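Local atomic coordinates of cytochrome c7 (Geobacter sulfurreducens, PDB entry 3H34), a protein that probably carries electrons through its covalently bound hemes, as a member of a cytochrome c7 family involved in Fe(III) respiration by Geobacter. Residues T14-H17 with K18-E22. Numbering follows the deposited sequence.
Sequences TFTH and KRHSE. With HEM (protoporphyrin IX containing Fe), chain C.
Thr16 O and the backbone N of His20 meet at 2.9 Å where the chain leaves strand 13-15, turns at Thr16 in an inverse gamma turn and coils into the short, weakly bonded helix 17-20. Ser21 N closes the next turn on Lys18 O.

The same carbonyl oxygen is gripped a second time, by the His20 ring: ND1 comes within 2.8 Å of Thr16 O, standing above the carbonyl plane, with an N-H...O angle of 146°. Thr16 OG1 lies at the edge of that ring and takes a longer, weak bond from ND1. With chi1 at 54°, this hydroxyl sits between the backbone N and carbonyl carbon, and Thr16 OG1 donates to heme propionate oxygen O1A at 2.7 Å. Phe15 turns its ring edge to the face of His20, Phe15 CE1 lying 3.6 Å from His20 ND1 and the planes 55° apart, while heme CBB lies over one Phe15 face. Held this way, His20 brings NE2 to the heme iron at 2.0 Å. Arg19 runs extended from CG to NE and reaches the other propionate with NH1 and NH2, the latter 2.7 Å from O2D; a weak bond from NH1 to O1A lets the guanidinium bridge the two carboxylates.

His17 swings to a second heme, whose iron it shares with His31, its ND1 bonded to Ala1 O. One water links His17 O to Ser21 OG.

With His54 completing the first iron's ligands, this short turn supplies axial histidines to two neighbouring hemes, the bis-histidine coordination characteristic of class III multiheme cytochromes c.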
loop_
_atom_site.group_PDB
_atom_site.type_symbol
_atom_site.label_atom_id
_atom_site.label_comp_id
_atom_site.label_asym_id
_atom_site.label_seq_id
_atom_site.Cartn_x
_atom_site.Cartn_y
_atom_site.Cartn_z
ATOM N N THR A 14 -6.695 -3.311 4.237
ATOM C CA THR A 14 -7.520 -2.138 3.972
ATOM C C THR A 14 -6.577 -0.984 3.686
ATOM O O THR A 14 -5.815 -0.560 4.560
ATOM C CB THR A 14 -8.414 -1.799 5.175
ATOM O OG1 THR A 14 -9.318 -2.885 5.408
ATOM C CG2 THR A 14 -9.214 -0.532 4.903
ATOM N N PHE A 15 -6.637 -0.478 2.458
ATOM C CA PHE A 15 -5.755 0.595 2.019
ATOM C C PHE A 15 -6.432 1.949 1.833
ATOM O O PHE A 15 -7.290 2.126 0.963
ATOM C CB PHE A 15 -5.060 0.157 0.721
ATOM C CG PHE A 15 -4.179 1.209 0.103
ATOM C CD1 PHE A 15 -3.197 1.853 0.848
ATOM C CD2 PHE A 15 -4.323 1.539 -1.237
ATOM C CE1 PHE A 15 -2.367 2.811 0.256
ATOM C CE2 PHE A 15 -3.501 2.492 -1.834
ATOM C CZ PHE A 15 -2.523 3.128 -1.086
ATOM N N THR A 16 -6.028 2.905 2.663
ATOM C CA THR A 16 -6.570 4.256 2.608
ATOM C C THR A 16 -5.859 5.031 1.499
ATOM O O THR A 16 -5.016 5.889 1.753
ATOM C CB THR A 16 -6.393 4.964 3.963
ATOM O OG1 THR A 16 -5.019 4.905 4.357
ATOM C CG2 THR A 16 -7.249 4.283 5.029
ATOM N N HIS A 17 -6.225 4.698 0.266
ATOM C CA HIS A 17 -5.665 5.286 -0.944
ATOM C C HIS A 17 -5.644 6.816 -0.948
ATOM O O HIS A 17 -4.587 7.429 -1.109
ATOM C CB HIS A 17 -6.460 4.772 -2.149
ATOM C CG HIS A 17 -5.921 5.211 -3.474
ATOM N ND1 HIS A 17 -6.701 5.723 -4.489
ATOM C CD2 HIS A 17 -4.659 5.161 -3.971
ATOM C CE1 HIS A 17 -5.907 5.959 -5.543
ATOM N NE2 HIS A 17 -4.657 5.634 -5.281
ATOM N N LYS A 18 -6.813 7.426 -0.773
ATOM C CA LYS A 18 -6.924 8.880 -0.770
ATOM C C LYS A 18 -6.165 9.486 0.409
ATOM O O LYS A 18 -5.396 10.432 0.239
ATOM C CB LYS A 18 -8.400 9.297 -0.714
ATOM C CG LYS A 18 -8.640 10.805 -0.746
ATOM C CD LYS A 18 -8.099 11.429 -2.026
ATOM C CE LYS A 18 -8.489 12.897 -2.145
ATOM N NZ LYS A 18 -8.025 13.704 -0.985
ATOM N N ARG A 19 -6.373 8.934 1.599
ATOM C CA ARG A 19 -5.696 9.450 2.784
ATOM C C ARG A 19 -4.181 9.464 2.594
ATOM O O ARG A 19 -3.503 10.402 3.024
ATOM C CB ARG A 19 -6.056 8.616 4.017
ATOM C CG ARG A 19 -5.447 9.147 5.315
ATOM C CD ARG A 19 -6.085 8.508 6.541
ATOM N NE ARG A 19 -5.595 9.097 7.786
ATOM C CZ ARG A 19 -4.446 8.776 8.371
ATOM N NH1 ARG A 19 -3.655 7.859 7.832
ATOM N NH2 ARG A 19 -4.085 9.375 9.500
ATOM N N HIS A 20 -3.646 8.433 1.948
ATOM C CA HIS A 20 -2.204 8.369 1.730
ATOM C C HIS A 20 -1.646 9.547 0.940
ATOM O O HIS A 20 -0.472 9.873 1.069
ATOM C CB HIS A 20 -1.815 7.055 1.050
ATOM C CG HIS A 20 -1.511 5.951 2.013
ATOM N ND1 HIS A 20 -2.449 5.342 2.816
ATOM C CD2 HIS A 20 -0.326 5.370 2.329
ATOM C CE1 HIS A 20 -1.813 4.436 3.579
ATOM N NE2 HIS A 20 -0.520 4.417 3.317
ATOM N N SER A 21 -2.476 10.189 0.122
ATOM C CA SER A 21 -1.998 11.334 -0.641
ATOM C C SER A 21 -1.747 12.538 0.257
ATOM O O SER A 21 -1.177 13.536 -0.177
ATOM C CB SER A 21 -2.986 11.702 -1.748
ATOM O OG SER A 21 -2.816 10.834 -2.852
ATOM N N GLU A 22 -2.170 12.441 1.513
ATOM C CA GLU A 22 -1.950 13.526 2.460
ATOM C C GLU A 22 -0.539 13.390 3.028
ATOM O O GLU A 22 -0.003 14.329 3.616
ATOM C CB GLU A 22 -2.966 13.462 3.606
HETATM C CHA HEM C . -0.168 4.437 7.217
HETATM C CHB HEM C . -1.185 0.575 4.443
HETATM C CHC HEM C . 1.829 2.331 1.058
HETATM C CHD HEM C . 3.201 5.886 4.058
HETATM C C1A HEM C . -0.763 3.276 6.711
HETATM C C2A HEM C . -1.752 2.479 7.427
HETATM C C3A HEM C . -1.958 1.364 6.684
HETATM C C4A HEM C . -1.182 1.502 5.481
HETATM C CMA HEM C . -2.748 0.127 7.080
HETATM C CAA HEM C . -2.476 2.837 8.729
HETATM C CBA HEM C . -3.206 4.168 8.624
HETATM C CGA HEM C . -4.279 4.159 7.551
HETATM O O1A HEM C . -4.622 5.246 7.044
HETATM O O2A HEM C . -4.785 3.065 7.229
HETATM C C1B HEM C . -0.456 0.735 3.256
HETATM C C2B HEM C . -0.497 -0.172 2.131
HETATM C C3B HEM C . 0.298 0.352 1.176
HETATM C C4B HEM C . 0.860 1.574 1.711
HETATM C CMB HEM C . -1.279 -1.480 2.022
HETATM C CAB HEM C . 0.608 -0.230 -0.198
HETATM C CBB HEM C . -0.599 -0.495 -1.086
HETATM C C1C HEM C . 2.493 3.420 1.608
HETATM C C2C HEM C . 3.589 4.113 0.950
HETATM C C3C HEM C . 4.000 5.109 1.794
HETATM C C4C HEM C . 3.143 5.018 2.969
HETATM C CMC HEM C . 4.221 3.738 -0.390
HETATM C CAC HEM C . 5.169 6.101 1.638
HETATM C CBC HEM C . 5.617 6.519 0.245
HETATM C C1D HEM C . 2.369 5.800 5.172
HETATM C C2D HEM C . 2.429 6.701 6.299
HETATM C C3D HEM C . 1.496 6.299 7.180
HETATM C C4D HEM C . 0.840 5.145 6.594
HETATM C CMD HEM C . 3.351 7.898 6.473
HETATM C CAD HEM C . 1.172 6.933 8.523
HETATM C CBD HEM C . -0.035 7.852 8.414
HETATM C CGD HEM C . -0.516 8.339 9.763
HETATM O O1D HEM C . 0.298 8.911 10.515
HETATM O O2D HEM C . -1.710 8.149 10.071
HETATM N NA HEM C . -0.420 2.679 5.506
HETATM N NB HEM C . 0.398 1.811 2.992
HETATM N NC HEM C . 2.243 3.953 2.865
HETATM N ND HEM C . 1.390 4.828 5.369
HETATM FE FE HEM C . 0.913 3.324 4.184
HETATM O O HOH W 1 -4.426 8.890 -3.602
#